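Local atomic coordinates of hypothetical protein (Parabacteroides merdae, PDB entry 4OO3), a protein that is a putative oxidoreductase that probably binds a nicotinamide dinucleotide through its N-terminal Rossmann fold. Residues Lys107-Gly112 / Ile143-Ile148; Val91-Gly96 / Asn114-Lys119; Glu103-Thr108 / Glu132-Ile137. All coordinates share one frame; numbering follows the deposited sequence.

Interaction 1: residues Lys107-Gly112 / Ile143-Ile148; sequences KTLEAG and IMLYDI
Leu109 and Ile143 meet methyl to methyl, their side chains slanting across each other as the helix that carries Leu109 runs out and the chain leading into strand 145-147 passes beside it. The CD2 branch of Leu109 presses on Ile143 CD1 at 3.5 Å, closer than methyl carbons usually approach. Ile143 CD1 is also 3.3 Å from Leu109 O, so the end of the isoleucine lies against both the backbone and the side chain of one residue. A first torsion of 56° sets Ile143 CG1 between its own backbone N and carbonyl carbon, and from there the chain runs extended to CD1. The other branch, CG2, reaches past the helix end to within 3.8 Å of Gly112 O. Beta-branching thus suits position 143: one arm meets the leucine, the other the turn behind it. Replacing Ile143 with an alanine would probably open a gap beside Leu109 and leave its CD2 methyl without its nearest partner across the contact.

Leu109 uses its second branch differently. CD1 meets Leu145 CD2 at 4.0 Å, the two side chains crossing at about a right angle, so that one forked leucine serves one partner in the loop before the strand, Ile143, and one on the strand itself, Leu145. Gly112 ends the helix in a Schellman motif; its phi of 80° is readily adopted by a residue without a side chain, and its N bonds back to Leu109 O at 2.8 Å.

The contact fills part of the layer between helix 98-110 and the parallel sheet at its edge strand, 145-147. Val115 of the adjacent strand 114-117 touches both leucines, while Cys134 of helix 125-140 packs on the same pair and Ile137 of that helix on Leu109.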
# COMPACT_ATOMS: atom_id res chain seq x y z
N LYS A 107 12.76 17.93 1.87
CA LYS A 107 12.98 19.28 1.35
C LYS A 107 11.67 19.99 1.03
O LYS A 107 11.57 21.21 1.15
CB LYS A 107 13.86 19.25 0.11
CG LYS A 107 15.22 18.62 0.36
CD LYS A 107 16.26 19.16 -0.59
CE LYS A 107 16.74 20.53 -0.15
NZ LYS A 107 17.65 21.13 -1.16
N THR A 108 10.67 19.21 0.62
CA THR A 108 9.36 19.76 0.32
C THR A 108 8.66 20.25 1.59
O THR A 108 8.07 21.32 1.59
CB THR A 108 8.49 18.72 -0.41
OG1 THR A 108 9.15 18.31 -1.62
CG2 THR A 108 7.16 19.30 -0.76
N LEU A 109 8.74 19.46 2.65
CA LEU A 109 8.11 19.84 3.92
C LEU A 109 8.78 21.07 4.54
O LEU A 109 8.08 21.95 5.04
CB LEU A 109 8.14 18.66 4.90
CG LEU A 109 7.30 17.45 4.51
CD1 LEU A 109 7.74 16.23 5.30
CD2 LEU A 109 5.81 17.72 4.72
N GLU A 110 10.11 21.12 4.50
CA GLU A 110 10.86 22.33 4.89
C GLU A 110 10.34 23.59 4.19
O GLU A 110 10.37 24.67 4.77
CB GLU A 110 12.33 22.19 4.53
CG GLU A 110 13.12 21.26 5.42
CD GLU A 110 14.59 21.24 5.06
OE1 GLU A 110 14.92 21.28 3.85
OE2 GLU A 110 15.41 21.19 5.99
N ALA A 111 9.89 23.44 2.95
CA ALA A 111 9.38 24.57 2.18
C ALA A 111 7.92 24.89 2.49
O ALA A 111 7.33 25.76 1.84
CB ALA A 111 9.57 24.31 0.69
N GLY A 112 7.33 24.19 3.46
CA GLY A 112 5.96 24.46 3.89
C GLY A 112 4.91 23.85 2.99
O GLY A 112 3.76 24.27 3.01
N ILE A 143 1.93 21.16 8.81
CA ILE A 143 1.58 20.62 7.50
C ILE A 143 1.47 19.10 7.62
O ILE A 143 1.85 18.52 8.64
CB ILE A 143 2.59 21.04 6.39
CG1 ILE A 143 4.03 20.66 6.75
CG2 ILE A 143 2.50 22.54 6.14
CD1 ILE A 143 5.03 20.99 5.67
N MSE A 144 0.93 18.47 6.59
CA MSE A 144 0.66 17.06 6.63
C MSE A 144 1.58 16.30 5.74
O MSE A 144 1.89 16.74 4.64
CB MSE A 144 -0.76 16.81 6.17
CG MSE A 144 -1.70 16.72 7.36
SE MSE A 144 -3.53 16.59 6.67
CE MSE A 144 -3.23 14.98 5.60
N LEU A 145 2.01 15.14 6.23
CA LEU A 145 2.68 14.12 5.43
C LEU A 145 1.81 12.87 5.52
O LEU A 145 1.48 12.44 6.62
CB LEU A 145 4.09 13.84 5.98
CG LEU A 145 4.87 12.65 5.38
CD1 LEU A 145 5.00 12.76 3.87
CD2 LEU A 145 6.24 12.55 6.02
N TYR A 146 1.44 12.30 4.38
CA TYR A 146 0.55 11.14 4.36
C TYR A 146 0.95 10.17 3.26
O TYR A 146 1.41 10.60 2.21
CB TYR A 146 -0.89 11.60 4.12
CG TYR A 146 -1.96 10.65 4.60
CD1 TYR A 146 -1.93 10.13 5.88
CD2 TYR A 146 -3.03 10.31 3.78
CE1 TYR A 146 -2.91 9.27 6.33
CE2 TYR A 146 -4.02 9.44 4.23
CZ TYR A 146 -3.95 8.93 5.51
OH TYR A 146 -4.91 8.08 5.97
N ASP A 147 0.79 8.88 3.52
CA ASP A 147 0.95 7.89 2.46
C ASP A 147 -0.38 7.24 2.06
O ASP A 147 -1.43 7.58 2.59
CB ASP A 147 2.06 6.86 2.77
CG ASP A 147 1.78 5.99 3.98
OD1 ASP A 147 0.67 6.02 4.56
OD2 ASP A 147 2.71 5.24 4.35
N ILE A 148 -0.33 6.34 1.09
CA ILE A 148 -1.51 5.84 0.43
C ILE A 148 -1.72 4.35 0.71
O ILE A 148 -1.19 3.49 0.00
CB ILE A 148 -1.40 6.11 -1.09
CG1 ILE A 148 -1.20 7.62 -1.32
CG2 ILE A 148 -2.65 5.61 -1.81
CD1 ILE A 148 -0.77 8.00 -2.72

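Interaction 2: residues Val91-Gly96 / Asn114-Lys119; sequences VMIQAG and NVLSDK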
# COMPACT_ATOMS: atom_id res chain seq x y z
N VAL A 91 0.53 21.33 -2.28
CA VAL A 91 0.53 19.89 -2.03
C VAL A 91 1.37 19.19 -3.09
O VAL A 91 1.11 19.34 -4.29
CB VAL A 91 -0.90 19.29 -2.08
CG1 VAL A 91 -0.85 17.78 -1.87
CG2 VAL A 91 -1.80 19.95 -1.05
N MSE A 92 2.35 18.40 -2.64
CA MSE A 92 3.25 17.69 -3.54
C MSE A 92 2.86 16.24 -3.59
O MSE A 92 2.65 15.61 -2.55
CB MSE A 92 4.68 17.84 -3.03
CG MSE A 92 5.72 17.36 -4.04
SE MSE A 92 6.11 15.44 -3.77
CE MSE A 92 7.35 15.66 -2.28
N ILE A 93 2.79 15.69 -4.80
CA ILE A 93 2.46 14.29 -5.01
C ILE A 93 3.72 13.52 -5.41
O ILE A 93 4.31 13.78 -6.46
CB ILE A 93 1.42 14.13 -6.14
CG1 ILE A 93 0.17 14.98 -5.85
CG2 ILE A 93 1.08 12.66 -6.35
CD1 ILE A 93 -0.53 14.62 -4.56
N GLN A 94 4.12 12.55 -4.58
CA GLN A 94 5.33 11.76 -4.86
C GLN A 94 5.00 10.28 -5.10
O GLN A 94 4.58 9.58 -4.20
CB GLN A 94 6.36 11.91 -3.73
CG GLN A 94 7.80 12.08 -4.21
CD GLN A 94 8.29 10.90 -5.06
OE1 GLN A 94 8.12 9.74 -4.68
NE2 GLN A 94 8.89 11.19 -6.21
N ALA A 95 5.19 9.83 -6.34
CA ALA A 95 5.06 8.42 -6.68
C ALA A 95 6.03 8.08 -7.81
O ALA A 95 5.87 8.54 -8.93
CB ALA A 95 3.64 8.07 -7.09
N GLY A 96 7.03 7.26 -7.48
CA GLY A 96 8.00 6.81 -8.46
C GLY A 96 9.23 6.24 -7.81
O GLY A 96 9.17 5.25 -7.09
N ASN A 114 2.64 20.62 1.79
CA ASN A 114 2.07 19.35 2.26
C ASN A 114 2.44 18.24 1.30
O ASN A 114 2.73 18.51 0.13
CB ASN A 114 0.55 19.42 2.34
CG ASN A 114 0.05 20.48 3.31
OD1 ASN A 114 -0.02 20.27 4.51
ND2 ASN A 114 -0.32 21.63 2.77
N VAL A 115 2.43 16.99 1.76
CA VAL A 115 2.88 15.87 0.91
C VAL A 115 1.97 14.64 1.00
O VAL A 115 1.72 14.11 2.08
CB VAL A 115 4.31 15.44 1.28
CG1 VAL A 115 4.76 14.25 0.44
CG2 VAL A 115 5.28 16.60 1.12
N LEU A 116 1.49 14.20 -0.16
CA LEU A 116 0.86 12.88 -0.29
C LEU A 116 1.84 12.01 -1.09
O LEU A 116 2.11 12.27 -2.26
CB LEU A 116 -0.49 12.98 -1.02
CG LEU A 116 -1.28 11.68 -1.22
CD1 LEU A 116 -1.71 11.10 0.11
CD2 LEU A 116 -2.50 11.93 -2.09
N SER A 117 2.36 10.97 -0.45
CA SER A 117 3.30 10.08 -1.11
C SER A 117 2.73 8.69 -1.17
O SER A 117 2.12 8.21 -0.21
CB SER A 117 4.62 10.05 -0.34
OG SER A 117 5.46 9.03 -0.83
N ASP A 118 2.94 8.02 -2.29
CA ASP A 118 2.74 6.59 -2.34
C ASP A 118 3.72 5.90 -1.38
O ASP A 118 4.74 6.47 -0.99
CB ASP A 118 2.98 6.08 -3.76
CG ASP A 118 2.31 4.74 -4.02
OD1 ASP A 118 1.60 4.22 -3.12
OD2 ASP A 118 2.47 4.21 -5.14
N LYS A 119 3.38 4.69 -0.99
CA LYS A 119 4.33 3.84 -0.28
C LYS A 119 5.46 3.36 -1.22
O LYS A 119 5.30 3.38 -2.44
CB LYS A 119 3.62 2.63 0.34
CG LYS A 119 2.61 1.92 -0.56
CD LYS A 119 3.04 0.54 -1.01
CE LYS A 119 4.10 0.58 -2.08
NZ LYS A 119 4.05 -0.67 -2.88
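Met92, a selenomethionine, and Val115 each hold a gamma carbon anti to the backbone N: CG of Met92 at chi1 -169° and CG1 of Val115 at 178°. The two side chains therefore set out side by side and point the same way from the sheet. The next two torsions of Met92 bend its chain back, bringing CE over both valine methyls, 4.0 Å from Val115 CG1; an unbranched, flexible chain can fold onto a rigid branched neighbour in this way. On the face with Val91, Ile93 and Leu116 lie side by side, and Ile93 CD1 touches Leu116 CB at 3.9 Å.

The backbones pair as parallel strands in register. Met92 N donates to Asn114 O at 2.8 Å and receives Leu116 N on its own carbonyl oxygen at 3.0 Å; Gln94 repeats the pattern, its N giving to Leu116 O (3.1 Å) and its O accepting from Asp118 N (3.0 Å). Ser117 OG donates to Asp118 O at 2.7 Å, a small hydroxyl satisfying a backbone acceptor. Lys101 bonds Gln94 OE1 and Ser117 OG, and His23 holds Asp118 OD2.

These are the two strands of a right-handed beta-alpha-beta crossover in the Rossmann fold. Helix 98-110 covers Met92 and Val115 through Thr108, helix 395-412 covers Val91 and Leu116 through Phe406, and strands 14-17 and 145-147 flank the pair.

Interaction 3: residues Glu103-Thr108 / Glu132-Ile137; sequences EYIKKT and EECFAI
Helix segments 103-108 and 132-137 run in nearly the same direction, their axes 9.3 Å apart at closest approach and inclined by 19°, with Lys106 and Cys134 as the nearest pair of alpha carbons. The small Cys134 suits this close passage. Its SG lies 3.6 Å from Lys106 CA and 3.7 Å from Lys106 CB, resting on the backbone and the root of the lysine. The same sulfur touches Ile105 CG2 at 3.7 Å, so it sits where two consecutive residues of the facing helix meet. A chi1 of -65° in Cys134 sets SG anti to the carbonyl carbon, which points the sulfur at the backbone of Lys106. A thiol is compact and only weakly polar, which fits it to this apolar seam.

The pairing belongs to the Rossmann fold, in which helices 98-110 and 125-140 pack beside each other on one side of the parallel sheet. Ile105 and Cys134 both reach down to Leu145 of strand 145-147, and Leu109 adds to the cover over Cys134.

Toward solvent, Lys106 takes over. Its CG leaves anti to the backbone N (chi1 -162°), and the aliphatic part runs obliquely over Ile137, with CG 3.9 Å from Ile137 CD1; the long methylene chain supplies apolar contact while its amine can stay at the surface. Glu133 lies across the same chain, its OE1 4.0 Å from Lys106 CD. The charged ends are near without touching, Lys106 NZ standing 4.7 Å from Glu133 OE2, so the attraction between them is probably modest and shared with Glu110, to which the amine makes a long, weak ion pair. A bend at chi3 of Lys106 turns CE away from Glu133, which is why CD, and not the amine, comes nearest the carboxylate.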
# COMPACT_ATOMS: atom_id res chain seq x y z
N GLU A 103 14.33 11.97 0.62
CA GLU A 103 15.01 13.27 0.52
C GLU A 103 14.09 14.31 -0.12
O GLU A 103 13.96 15.42 0.40
CB GLU A 103 16.33 13.14 -0.25
CG GLU A 103 17.20 14.39 -0.26
CD GLU A 103 17.54 14.92 1.13
OE1 GLU A 103 17.78 14.11 2.06
OE2 GLU A 103 17.58 16.16 1.29
N TYR A 104 13.45 13.96 -1.23
CA TYR A 104 12.44 14.82 -1.83
C TYR A 104 11.41 15.27 -0.80
O TYR A 104 11.08 16.45 -0.71
CB TYR A 104 11.65 14.08 -2.92
CG TYR A 104 12.34 13.76 -4.22
CD1 TYR A 104 13.54 14.36 -4.60
CD2 TYR A 104 11.75 12.87 -5.11
CE1 TYR A 104 14.14 14.06 -5.81
CE2 TYR A 104 12.34 12.56 -6.32
CZ TYR A 104 13.53 13.16 -6.67
OH TYR A 104 14.09 12.84 -7.88
N ILE A 105 10.88 14.31 -0.05
CA ILE A 105 9.85 14.60 0.95
C ILE A 105 10.34 15.59 1.99
O ILE A 105 9.64 16.53 2.32
CB ILE A 105 9.34 13.30 1.62
CG1 ILE A 105 8.48 12.50 0.63
CG2 ILE A 105 8.52 13.62 2.87
CD1 ILE A 105 8.04 11.13 1.11
N LYS A 106 11.55 15.38 2.51
CA LYS A 106 12.08 16.27 3.54
C LYS A 106 12.17 17.73 3.05
O LYS A 106 11.70 18.65 3.72
CB LYS A 106 13.47 15.79 4.00
CG LYS A 106 13.88 16.40 5.33
CD LYS A 106 15.39 16.48 5.48
CE LYS A 106 15.98 17.62 4.67
NZ LYS A 106 17.30 18.04 5.23
N LYS A 107 12.76 17.93 1.87
CA LYS A 107 12.98 19.28 1.35
C LYS A 107 11.67 19.99 1.03
O LYS A 107 11.57 21.21 1.15
CB LYS A 107 13.86 19.25 0.11
CG LYS A 107 15.22 18.62 0.36
CD LYS A 107 16.26 19.16 -0.59
CE LYS A 107 16.74 20.53 -0.15
NZ LYS A 107 17.65 21.13 -1.16
N THR A 108 10.67 19.21 0.62
CA THR A 108 9.36 19.76 0.32
C THR A 108 8.66 20.25 1.59
O THR A 108 8.07 21.32 1.59
CB THR A 108 8.49 18.72 -0.41
OG1 THR A 108 9.15 18.31 -1.62
CG2 THR A 108 7.16 19.30 -0.76
N GLU A 132 11.53 10.08 10.03
CA GLU A 132 11.20 10.60 11.35
C GLU A 132 11.36 12.12 11.41
O GLU A 132 10.52 12.81 11.97
CB GLU A 132 12.07 9.97 12.43
CG GLU A 132 11.76 8.51 12.71
CD GLU A 132 12.67 7.95 13.77
OE1 GLU A 132 13.89 7.85 13.52
OE2 GLU A 132 12.15 7.62 14.85
N GLU A 133 12.46 12.62 10.84
CA GLU A 133 12.67 14.07 10.76
C GLU A 133 11.54 14.75 9.95
O GLU A 133 11.01 15.79 10.37
CB GLU A 133 14.04 14.39 10.14
CG GLU A 133 14.53 15.81 10.43
CD GLU A 133 15.82 16.17 9.69
OE1 GLU A 133 16.46 15.27 9.11
OE2 GLU A 133 16.19 17.36 9.70
N CYS A 134 11.18 14.14 8.82
CA CYS A 134 10.07 14.61 7.99
C CYS A 134 8.80 14.80 8.81
O CYS A 134 8.13 15.84 8.71
CB CYS A 134 9.77 13.62 6.85
SG CYS A 134 11.07 13.44 5.61
N PHE A 135 8.46 13.81 9.62
CA PHE A 135 7.28 13.92 10.47
C PHE A 135 7.44 15.01 11.54
O PHE A 135 6.47 15.68 11.89
CB PHE A 135 6.91 12.57 11.09
CG PHE A 135 6.14 11.68 10.16
CD1 PHE A 135 4.91 12.07 9.67
CD2 PHE A 135 6.63 10.44 9.79
CE1 PHE A 135 4.20 11.26 8.81
CE2 PHE A 135 5.92 9.62 8.94
CZ PHE A 135 4.70 10.03 8.45
N ALA A 136 8.66 15.18 12.04
CA ALA A 136 8.95 16.26 12.99
C ALA A 136 8.80 17.63 12.33
O ALA A 136 8.22 18.55 12.92
CB ALA A 136 10.35 16.10 13.57
N ILE A 137 9.30 17.76 11.11
CA ILE A 137 9.16 19.02 10.36
C ILE A 137 7.70 19.30 10.05
O ILE A 137 7.23 20.43 10.20
CB ILE A 137 9.98 18.99 9.06
CG1 ILE A 137 11.48 18.96 9.38
CG2 ILE A 137 9.67 20.21 8.19
CD1 ILE A 137 12.31 18.38 8.25

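From the N terminus, strand 91-94 leads into helix 98-110 and then strand 114-117, where interaction 2 closes the first loop by setting the two strands side by side. The chain continues through helix 125-140, and interaction 3 closes a second loop by bringing that helix against helix 98-110. Strand 145-147 follows, and interaction 1 closes the last loop back onto the end of helix 98-110. Interactions 1 and 3 both start from this helix and share Lys107 and Thr108; each crosses interaction 2 along the chain. Together they tie adjacent sheet strands to the helix layer, meeting where Thr108 touches Met92 and Leu145 touches Ile105 and Cys134.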